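FEZ-1 protein (Fluoribacter gormanii, PDB 5WCK) is a zinc-dependent metallo-beta-lactamase of subclass B3 that probably hydrolyses beta-lactam antibiotics. Local coordinates at residues V20-L25 against N40-A45. The protein carries 2 engineered substitutions. Numbering follows the deposited sequence.
Sequences VGTDDL and NSDLEA
Leu25 and Asp42 share one first torsion (chi1 -54° in both), which swings each CG away from the carbonyl carbon, to the side of the amide nitrogen. In Asp42 this turn sets the carboxylate in front of Leu25, and in Leu25 it sends the branch on to Leu43. The CA-CB bond of Leu25 itself points at 40-45 and so places its CB methylene over one face of the carboxylate, almost straight above Asp42 CG at 3.8 Å. An aliphatic carbon rather than a polar group thus covers that face. The carboxylate finds its polar partner elsewhere, since Asp42 OD2 is hydrogen-bonded to Ser27 OG. Further along, the branch end of Leu25 passes Leu43 at about a right angle, with Leu25 CD1 3.7 Å from Leu43 CG and 4.1 Å from Leu43 CD1.

The backbone of Leu25 is held within its own loop. Its O accepts from Thr22 N at 3.0 Å and from Thr22 OG1 at 2.8 Å, the hydroxyl arriving in the carbonyl plane on a lone pair. Thr22 OG1 in turn accepts from Asp24 N at 3.1 Å (162° at the hydrogen), which defines an ST turn. Leu25 also touches His215 and Asp75, ligands of one zinc ion, while Asp24 OD1 bonds His215 ND1. The contact thus joins the loops following strands 17-19 and 35-39 beside the dinuclear zinc site of the metallo-beta-lactamase fold.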
ATOM      1  N   VAL A  20      -0.484  -0.133 -11.902  1.00  4.76           N
ATOM      2  CA  VAL A  20       0.475   0.732 -12.600  1.00  7.96           C
ATOM      3  C   VAL A  20       1.838   0.695 -11.911  1.00  8.72           C
ATOM      4  O   VAL A  20       2.614   1.637 -12.017  1.00  9.28           O
ATOM      5  CB  VAL A  20      -0.048   2.171 -12.732  1.00  7.11           C
ATOM      6  CG1 VAL A  20      -1.234   2.230 -13.685  1.00  9.59           C
ATOM      7  CG2 VAL A  20      -0.413   2.809 -11.388  1.00  7.60           C
ATOM      8  N   GLY A  21       2.117  -0.404 -11.199  1.00  7.67           N
ATOM      9  CA  GLY A  21       3.362  -0.535 -10.492  1.00  7.93           C
ATOM     10  C   GLY A  21       4.419  -1.323 -11.246  1.00  7.31           C
ATOM     11  O   GLY A  21       4.391  -1.454 -12.473  1.00  8.65           O
ATOM     12  N   THR A  22       5.377  -1.813 -10.467  1.00  8.50           N
ATOM     13  CA  THR A  22       6.571  -2.475 -10.933  1.00  8.40           C
ATOM     14  C   THR A  22       6.458  -3.982 -10.660  1.00  9.76           C
ATOM     15  O   THR A  22       5.425  -4.499 -10.265  1.00  8.21           O
ATOM     16  CB  THR A  22       7.799  -1.868 -10.246  1.00  8.75           C
ATOM     17  OG1 THR A  22       7.811  -2.346  -8.887  1.00  8.43           O
ATOM     18  CG2 THR A  22       7.855  -0.355 -10.292  1.00 10.54           C
ATOM     19  N   ASP A  23       7.553  -4.717 -10.856  1.00  6.60           N
ATOM     20  CA  ASP A  23       7.518  -6.139 -10.557  1.00  8.64           C
ATOM     21  C   ASP A  23       7.681  -6.424  -9.055  1.00  7.79           C
ATOM     22  O   ASP A  23       7.739  -7.617  -8.657  1.00  9.42           O
ATOM     23  CB  ASP A  23       8.573  -6.879 -11.380  1.00  9.67           C
ATOM     24  CG  ASP A  23      10.000  -6.691 -10.907  1.00 10.08           C
ATOM     25  OD1 ASP A  23      10.269  -5.740 -10.154  1.00  8.74           O
ATOM     26  OD2 ASP A  23      10.856  -7.551 -11.303  1.00 11.51           O
ATOM     27  N   ASP A  24       7.777  -5.365  -8.235  1.00  6.71           N
ATOM     28  CA  ASP A  24       7.950  -5.481  -6.779  1.00  7.40           C
ATOM     29  C   ASP A  24       7.062  -4.436  -6.094  1.00  9.01           C
ATOM     30  O   ASP A  24       5.993  -4.773  -5.556  1.00  9.92           O
ATOM     31  CB  ASP A  24       9.427  -5.349  -6.387  1.00  7.48           C
ATOM     32  CG  ASP A  24       9.650  -5.174  -4.900  1.00  9.62           C
ATOM     33  OD1 ASP A  24       8.771  -5.616  -4.114  1.00  7.73           O
ATOM     34  OD2 ASP A  24      10.690  -4.564  -4.526  1.00  9.50           O
ATOM     35  N   LEU A  25       7.491  -3.174  -6.124  1.00  6.87           N
ATOM     36  CA  LEU A  25       6.742  -2.100  -5.498  1.00  6.03           C
ATOM     37  C   LEU A  25       5.440  -1.902  -6.283  1.00  9.01           C
ATOM     38  O   LEU A  25       5.472  -1.708  -7.519  1.00  7.35           O
ATOM     39  CB  LEU A  25       7.598  -0.830  -5.487  1.00  7.18           C
ATOM     40  CG  LEU A  25       8.977  -0.994  -4.864  1.00  9.37           C
ATOM     41  CD1 LEU A  25       9.786   0.298  -4.928  1.00 10.30           C
ATOM     42  CD2 LEU A  25       8.870  -1.524  -3.443  1.00  9.26           C
ATOM     43  N   ASN A  40       0.607   4.726  -3.953  1.00  4.94           N
ATOM     44  CA  ASN A  40       2.061   4.411  -3.864  1.00  5.91           C
ATOM     45  C   ASN A  40       2.871   5.137  -4.950  1.00  7.24           C
ATOM     46  O   ASN A  40       2.689   4.840  -6.079  1.00  7.52           O
ATOM     47  CB  ASN A  40       2.376   2.923  -3.692  1.00  4.32           C
ATOM     48  CG  ASN A  40       1.768   2.354  -2.429  1.00  5.91           C
ATOM     49  OD1 ASN A  40       1.831   2.957  -1.389  1.00  6.55           O
ATOM     50  ND2 ASN A  40       1.203   1.166  -2.521  1.00  5.44           N
ATOM     51  N   SER A  41       3.775   6.019  -4.527  1.00  6.12           N
ATOM     52  CA  SER A  41       4.648   6.790  -5.449  1.00  6.72           C
ATOM     53  C   SER A  41       5.983   6.058  -5.648  1.00  9.47           C
ATOM     54  O   SER A  41       6.701   6.425  -6.540  1.00  8.97           O
ATOM     55  CB  SER A  41       4.860   8.165  -4.914  1.00  7.41           C
ATOM     56  OG  SER A  41       5.316   8.070  -3.587  1.00  8.00           O
ATOM     57  N   ASP A  42       6.255   5.053  -4.812  1.00  8.37           N
ATOM     58  CA  ASP A  42       7.434   4.190  -4.973  1.00  7.11           C
ATOM     59  C   ASP A  42       8.723   5.016  -4.872  1.00  8.26           C
ATOM     60  O   ASP A  42       8.779   6.025  -4.188  1.00  9.38           O
ATOM     61  CB  ASP A  42       7.289   3.353  -6.238  1.00  8.91           C
ATOM     62  CG  ASP A  42       5.996   2.558  -6.313  1.00 10.50           C
ATOM     63  OD1 ASP A  42       5.373   2.368  -5.246  1.00 10.02           O
ATOM     64  OD2 ASP A  42       5.643   2.127  -7.433  1.00 10.63           O
ATOM     65  N   LEU A  43       9.798   4.526  -5.495  1.00  9.18           N
ATOM     66  CA  LEU A  43      11.072   5.266  -5.464  1.00  8.83           C
ATOM     67  C   LEU A  43      11.002   6.438  -6.454  1.00  9.95           C
ATOM     68  O   LEU A  43      10.234   6.390  -7.426  1.00 11.87           O
ATOM     69  CB  LEU A  43      12.207   4.324  -5.863  1.00  8.84           C
ATOM     70  CG  LEU A  43      12.336   3.044  -5.055  1.00  9.81           C
ATOM     71  CD1 LEU A  43      13.408   2.150  -5.661  1.00 12.52           C
ATOM     72  CD2 LEU A  43      12.620   3.343  -3.600  1.00  9.21           C
ATOM     73  N   GLU A  44      11.857   7.449  -6.249  1.00 10.22           N
ATOM     74  CA  GLU A  44      11.945   8.555  -7.209  1.00 11.30           C
ATOM     75  C   GLU A  44      12.152   8.022  -8.629  1.00  9.52           C
ATOM     76  O   GLU A  44      11.543   8.522  -9.586  1.00 12.63           O
ATOM     77  CB  GLU A  44      13.081   9.505  -6.837  1.00 11.89           C
ATOM     78  CG  GLU A  44      12.769  10.401  -5.671  1.00 16.59           C
ATOM     79  CD  GLU A  44      13.839  11.457  -5.440  1.00 24.72           C
ATOM     80  OE1 GLU A  44      13.934  11.983  -4.311  1.00 28.98           O
ATOM     81  OE2 GLU A  44      14.600  11.721  -6.391  1.00 32.04           O
ATOM     82  N   ALA A  45      13.021   7.001  -8.774  1.00 11.35           N
ATOM     83  CA  ALA A  45      13.305   6.373 -10.073  1.00 15.12           C
ATOM     84  C   ALA A  45      12.059   5.732 -10.702  1.00 17.38           C
ATOM     85  O   ALA A  45      12.029   5.503 -11.903  1.00 16.95           O
ATOM     86  CB  ALA A  45      14.399   5.344  -9.901  1.00 17.21           C
TER